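Local coordinates for cyclic pyranopterin monophosphate synthase 2 (PDB 4FDF), which probably catalyses the conversion of (8S)-3',8-cyclo-7,8-dihydroguanosine 5'-triphosphate to cyclic pyranopterin monophosphate, a step of molybdenum cofactor biosynthesis, at residues V52-I55 and S56-G59; A69-A72 and G73-A77; D137-K140 and A141-G145. One frame throughout, in Å; residues are numbered along the deposited sequence.

Overall arrangement
All three contacts are local, made along or at the end of a helix. Contact 2, within helix 65-83, is the core one, its centre about 7 Å from the centre of the chain; contacts 1 and 3 lie at the surface, where helices 49-57 and 121-139 finish. Regular backbone bonds and mostly small or apolar side chains make up contact 2, with Arg-70 the charged exception. Contact 1 closes its helix with a Schellman motif in which Gly-58 and Gly-59 donate back to Ile-55 and Leu-54; contact 3 turns off its helix through a shared carbonyl and adds a salt bridge. Contacts 1 and 3 touch, Leu-54 CD1 lying 3.7 Å from Val-142 CG2; contact 2 touches neither.

Contact 1: V52-I55 and S56-G59; sequences VALI and STGG
Thr-57 lays its methyl CG2 over the backbone one turn back, 3.3 Å from Ala-53 O and 3.4 Å from Leu-54 O. With OG1 anti to the backbone N (chi1 -169°), it is the methyl that falls between N and the carbonyl carbon, on the side of these two carbonyls. Its own N bonds to Ala-53 O at 3.0 Å. One residue earlier, Val-52 O accepts Ser-56 N at 3.1 Å, and Ser-56 OG adds a weak second bond to the same oxygen. The helix then stops in a Schellman motif. Gly-58, with positive phi (72°), is its C-prime residue: Gly-59 N reaches back to Leu-54 O at 2.6 Å, in the carbonyl plane, while Gly-58 N meets Ile-55 O at 3.2 Å from well above that carbonyl's plane. Leu-54 brings CB to 4.1 Å from Gly-59 C, and its CD2 lies beside Gly-59 O. At the surface end of helix 49-57, Leu-54 and Ile-55 both pack on Leu-60 in the following loop, and the helix lies by the loop that leads from helix 121-139 to strand 147-156.

Contact 2: A69-A72 and G73-A77; sequences ARVA and GIMAA
Four successive i to i+4 backbone bonds carry helix 65-83 through Ala-69 to Ala-76, the straightest running from Met-75 N to Val-71 O with an N-H...O angle of 172°. On the flank that faces neighbouring subunits Val-71 and Met-75 lie side by side and point the same way, Val-71 CG1 meeting Met-75 SD at 3.9 Å. Met-75 first folds CG back beside its own backbone N (chi1 -70°), which brings CG to 3.4 Å from Val-71 O before the chain bends at chi3. Arg-70 and Ile-74 form a similar pair: Ile-74 CD1 lies 3.9 Å from Arg-70 CG, and Ile-74 CG1 lies 3.4 Å from Arg-70 O. The Arg-70 chain bends at chi2 and chi3, and NH1 bonds to Val-97 O of strand 92-101. Small residues make up another flank, where Ala-76 CB sits 3.3 Å from Ala-72 O; this alanine face, Ala-69, Ala-72 and Ala-76, packs against helix 121-139, and the side chain of Ala-76 is about 8 Å from that of Glu-123, which probably binds substrate. Val-71 and Met-75 meet the same residues of a neighbouring subunit, and Ala-72 touches Pro-85 of another subunit. The side-chain contacts here are thus van der Waals, of aliphatic and thioether groups with each other and with backbone carbonyls, while the backbone bonds to itself and NH1 of Arg-70 to a strand carbonyl.

Contact 3: D137-K140 and A141-G145; sequences DMIK and AVDPG
Ile-139 and Asp-143 run side by side in the same direction, Ile-139 CD1 lying 3.4 Å from Asp-143 O and 4.0 Å from Asp-143 CB. Ile-139 places CG1 between its backbone N and carbonyl carbon (chi1 74°), and the unusual chi2 of 100° then swings CD1 out to Asp-143. Ile-139 O accepts from two donors: Asp-143 N at 2.9 Å, nearly straight, and Val-142 N at 3.0 Å, more bent and from above the carbonyl plane. Pro-144, which has no N-H to give, lays CB and CD each 3.3 Å from Lys-140 O. Lys-140 starts with CG between its N and carbonyl carbon, runs extended to CE, then bends at chi4 (-69°), and NZ reaches Asp-137 OD1 at 2.8 Å, a salt bridge met from above the carboxylate plane. Asp-137 OD2 pairs with Lys-62; the carboxylate thus serves two lysines, which probably eases the closeness of their like charges. Asp-143 OD2 bonds to Thr-47 OG1, and Val-142 packs on Gln-50. In this ferredoxin-like fold of the MoaC family, the chain leaves helix 121-139 in a turn closed on the Ile-139 carbonyl, then leads to strand 147-156.

Contact 1: V52-I55 and S56-G59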
loop_
_atom_site.group_PDB
_atom_site.type_symbol
_atom_site.label_atom_id
_atom_site.label_comp_id
_atom_site.label_asym_id
_atom_site.label_seq_id
_atom_site.Cartn_x
_atom_site.Cartn_y
_atom_site.Cartn_z
ATOM N N VAL B 52 -9.655 -10.344 29.910
ATOM C CA VAL B 52 -10.921 -10.979 29.549
ATOM C C VAL B 52 -12.078 -10.199 30.177
ATOM O O VAL B 52 -13.095 -9.943 29.525
ATOM C CB VAL B 52 -10.960 -12.479 29.981
ATOM C CG1 VAL B 52 -12.352 -13.088 29.769
ATOM C CG2 VAL B 52 -9.920 -13.280 29.219
ATOM N N ALA B 53 -11.901 -9.802 31.435
ATOM C CA ALA B 53 -12.910 -9.024 32.145
ATOM C C ALA B 53 -13.194 -7.708 31.423
ATOM O O ALA B 53 -14.337 -7.437 31.058
ATOM C CB ALA B 53 -12.491 -8.776 33.599
ATOM N N LEU B 54 -12.152 -6.916 31.184
ATOM C CA LEU B 54 -12.311 -5.625 30.517
ATOM C C LEU B 54 -12.917 -5.734 29.117
ATOM O O LEU B 54 -13.561 -4.793 28.638
ATOM C CB LEU B 54 -10.992 -4.852 30.494
ATOM C CG LEU B 54 -10.364 -4.497 31.851
ATOM C CD1 LEU B 54 -8.998 -3.851 31.650
ATOM C CD2 LEU B 54 -11.269 -3.597 32.708
ATOM N N ILE B 55 -12.725 -6.885 28.474
ATOM C CA ILE B 55 -13.324 -7.146 27.163
ATOM C C ILE B 55 -14.836 -7.374 27.263
ATOM O O ILE B 55 -15.599 -6.756 26.525
ATOM C CB ILE B 55 -12.609 -8.302 26.412
ATOM C CG1 ILE B 55 -11.281 -7.800 25.842
ATOM C CG2 ILE B 55 -13.490 -8.867 25.287
ATOM C CD1 ILE B 55 -10.310 -8.889 25.465
ATOM N N SER B 56 -15.262 -8.237 28.183
ATOM C CA SER B 56 -16.684 -8.518 28.387
ATOM C C SER B 56 -17.467 -7.305 28.890
ATOM O O SER B 56 -18.647 -7.149 28.573
ATOM C CB SER B 56 -16.871 -9.696 29.339
ATOM O OG SER B 56 -16.243 -10.856 28.816
ATOM N N THR B 57 -16.805 -6.453 29.669
ATOM C CA THR B 57 -17.424 -5.240 30.197
ATOM C C THR B 57 -17.355 -4.056 29.207
ATOM O O THR B 57 -18.051 -3.046 29.374
ATOM C CB THR B 57 -16.828 -4.857 31.587
ATOM O OG1 THR B 57 -17.619 -3.825 32.188
ATOM C CG2 THR B 57 -15.392 -4.374 31.472
ATOM N N GLY B 58 -16.520 -4.198 28.179
ATOM C CA GLY B 58 -16.251 -3.115 27.231
ATOM C C GLY B 58 -15.399 -2.014 27.838
ATOM O O GLY B 58 -15.489 -0.858 27.422
ATOM N N GLY B 59 -14.556 -2.378 28.807
ATOM C CA GLY B 59 -13.812 -1.398 29.589
ATOM C C GLY B 59 -12.356 -1.167 29.227
ATOM O O GLY B 59 -11.638 -0.516 29.982
#

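Contact 2: A69-A72 and G73-A77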
loop_
_atom_site.group_PDB
_atom_site.type_symbol
_atom_site.label_atom_id
_atom_site.label_comp_id
_atom_site.label_asym_id
_atom_site.label_seq_id
_atom_site.Cartn_x
_atom_site.Cartn_y
_atom_site.Cartn_z
ATOM N N ALA B 69 -9.912 -5.752 15.840
ATOM C CA ALA B 69 -9.032 -6.814 15.368
ATOM C C ALA B 69 -9.647 -7.608 14.225
ATOM O O ALA B 69 -8.939 -8.037 13.321
ATOM C CB ALA B 69 -8.633 -7.728 16.519
ATOM N N ARG B 70 -10.962 -7.791 14.262
ATOM C CA ARG B 70 -11.664 -8.424 13.152
ATOM C C ARG B 70 -11.432 -7.649 11.859
ATOM O O ARG B 70 -11.076 -8.247 10.835
ATOM C CB ARG B 70 -13.165 -8.574 13.454
ATOM C CG ARG B 70 -14.007 -9.072 12.295
ATOM C CD ARG B 70 -15.180 -9.953 12.764
ATOM N NE ARG B 70 -15.730 -9.519 14.043
ATOM C CZ ARG B 70 -16.137 -10.332 15.011
ATOM N NH1 ARG B 70 -16.072 -11.650 14.866
ATOM N NH2 ARG B 70 -16.612 -9.816 16.134
ATOM N N VAL B 71 -11.616 -6.329 11.920
ATOM C CA VAL B 71 -11.430 -5.459 10.750
ATOM C C VAL B 71 -9.979 -5.469 10.282
ATOM O O VAL B 71 -9.713 -5.512 9.077
ATOM C CB VAL B 71 -11.906 -3.983 11.000
ATOM C CG1 VAL B 71 -11.629 -3.110 9.775
ATOM C CG2 VAL B 71 -13.399 -3.932 11.314
ATOM N N ALA B 72 -9.040 -5.444 11.225
ATOM C CA ALA B 72 -7.610 -5.507 10.869
ATOM C C ALA B 72 -7.229 -6.840 10.194
ATOM O O ALA B 72 -6.448 -6.860 9.218
ATOM C CB ALA B 72 -6.735 -5.245 12.100
ATOM N N GLY B 73 -7.801 -7.938 10.704
ATOM C CA GLY B 73 -7.576 -9.286 10.141
ATOM C C GLY B 73 -8.148 -9.433 8.735
ATOM O O GLY B 73 -7.541 -10.066 7.862
ATOM N N ILE B 74 -9.306 -8.826 8.502
ATOM C CA ILE B 74 -9.945 -8.876 7.187
ATOM C C ILE B 74 -9.118 -8.110 6.158
ATOM O O ILE B 74 -8.789 -8.637 5.092
ATOM C CB ILE B 74 -11.410 -8.395 7.246
ATOM C CG1 ILE B 74 -12.269 -9.456 7.938
ATOM C CG2 ILE B 74 -11.966 -8.122 5.839
ATOM C CD1 ILE B 74 -13.633 -8.946 8.419
ATOM N N MET B 75 -8.745 -6.883 6.503
ATOM C CA MET B 75 -7.935 -6.059 5.624
ATOM C C MET B 75 -6.580 -6.689 5.328
ATOM O O MET B 75 -6.110 -6.654 4.193
ATOM C CB MET B 75 -7.758 -4.667 6.230
ATOM C CG MET B 75 -9.050 -3.843 6.231
ATOM S SD MET B 75 -8.889 -2.308 7.162
ATOM C CE MET B 75 -8.006 -1.293 5.964
ATOM N N ALA B 76 -5.963 -7.290 6.339
ATOM C CA ALA B 76 -4.658 -7.910 6.155
ATOM C C ALA B 76 -4.753 -9.122 5.250
ATOM O O ALA B 76 -3.873 -9.341 4.428
ATOM C CB ALA B 76 -4.023 -8.278 7.492
ATOM N N ALA B 77 -5.817 -9.907 5.386
ATOM C CA ALA B 77 -6.028 -11.025 4.454
ATOM C C ALA B 77 -5.847 -10.588 2.996
ATOM O O ALA B 77 -5.190 -11.276 2.215
ATOM C CB ALA B 77 -7.401 -11.641 4.647
#

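Contact 3: D137-K140 and A141-G145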
loop_
_atom_site.group_PDB
_atom_site.type_symbol
_atom_site.label_atom_id
_atom_site.label_comp_id
_atom_site.label_asym_id
_atom_site.label_seq_id
_atom_site.Cartn_x
_atom_site.Cartn_y
_atom_site.Cartn_z
ATOM N N ASP B 137 -2.240 -5.001 20.554
ATOM C CA ASP B 137 -2.181 -3.550 20.599
ATOM C C ASP B 137 -3.271 -2.968 21.515
ATOM O O ASP B 137 -3.056 -1.958 22.170
ATOM C CB ASP B 137 -2.297 -2.940 19.201
ATOM C CG ASP B 137 -2.083 -1.431 19.212
ATOM O OD1 ASP B 137 -0.993 -0.989 19.633
ATOM O OD2 ASP B 137 -3.016 -0.684 18.844
ATOM N N MET B 138 -4.434 -3.611 21.547
ATOM C CA MET B 138 -5.555 -3.119 22.323
ATOM C C MET B 138 -5.402 -3.420 23.814
ATOM O O MET B 138 -6.000 -2.736 24.648
ATOM C CB MET B 138 -6.877 -3.710 21.806
ATOM C CG MET B 138 -7.170 -3.467 20.329
ATOM S SD MET B 138 -7.695 -1.796 19.897
ATOM C CE MET B 138 -6.139 -0.959 19.940
ATOM N N ILE B 139 -4.617 -4.444 24.145
ATOM C CA ILE B 139 -4.553 -4.923 25.528
ATOM C C ILE B 139 -3.195 -4.726 26.206
ATOM O O ILE B 139 -3.081 -4.933 27.412
ATOM C CB ILE B 139 -5.047 -6.413 25.673
ATOM C CG1 ILE B 139 -4.021 -7.415 25.129
ATOM C CG2 ILE B 139 -6.407 -6.618 25.009
ATOM C CD1 ILE B 139 -3.185 -8.064 26.204
ATOM N N LYS B 140 -2.179 -4.324 25.443
ATOM C CA LYS B 140 -0.803 -4.293 25.968
ATOM C C LYS B 140 -0.585 -3.354 27.167
ATOM O O LYS B 140 0.393 -3.502 27.893
ATOM C CB LYS B 140 0.224 -4.014 24.860
ATOM C CG LYS B 140 0.119 -2.639 24.184
ATOM C CD LYS B 140 1.209 -2.487 23.147
ATOM C CE LYS B 140 1.424 -1.040 22.772
ATOM N NZ LYS B 140 0.291 -0.481 22.022
ATOM N N ALA B 141 -1.491 -2.404 27.364
ATOM C CA ALA B 141 -1.400 -1.467 28.487
ATOM C C ALA B 141 -1.883 -2.085 29.811
ATOM O O ALA B 141 -1.449 -1.669 30.887
ATOM C CB ALA B 141 -2.162 -0.176 28.178
ATOM N N VAL B 142 -2.782 -3.068 29.715
ATOM C CA VAL B 142 -3.259 -3.834 30.870
ATOM C C VAL B 142 -2.405 -5.084 31.099
ATOM O O VAL B 142 -2.114 -5.441 32.242
ATOM C CB VAL B 142 -4.749 -4.246 30.711
ATOM C CG1 VAL B 142 -5.259 -4.959 31.957
ATOM C CG2 VAL B 142 -5.619 -3.039 30.396
ATOM N N ASP B 143 -2.008 -5.747 30.014
ATOM C CA ASP B 143 -1.178 -6.954 30.086
ATOM C C ASP B 143 -0.103 -6.962 28.983
ATOM O O ASP B 143 -0.295 -7.579 27.937
ATOM C CB ASP B 143 -2.073 -8.205 30.009
ATOM C CG ASP B 143 -1.295 -9.515 30.118
ATOM O OD1 ASP B 143 -0.234 -9.545 30.770
ATOM O OD2 ASP B 143 -1.758 -10.525 29.551
ATOM N N PRO B 144 1.031 -6.268 29.209
ATOM C CA PRO B 144 2.121 -6.258 28.217
ATOM C C PRO B 144 2.843 -7.606 28.097
ATOM O O PRO B 144 3.567 -7.833 27.118
ATOM C CB PRO B 144 3.084 -5.181 28.747
ATOM C CG PRO B 144 2.804 -5.102 30.220
ATOM C CD PRO B 144 1.332 -5.419 30.379
ATOM N N GLY B 145 2.641 -8.487 29.076
ATOM C CA GLY B 145 3.235 -9.830 29.059
ATOM C C GLY B 145 2.481 -10.846 28.214
ATOM O O GLY B 145 2.911 -11.992 28.088
#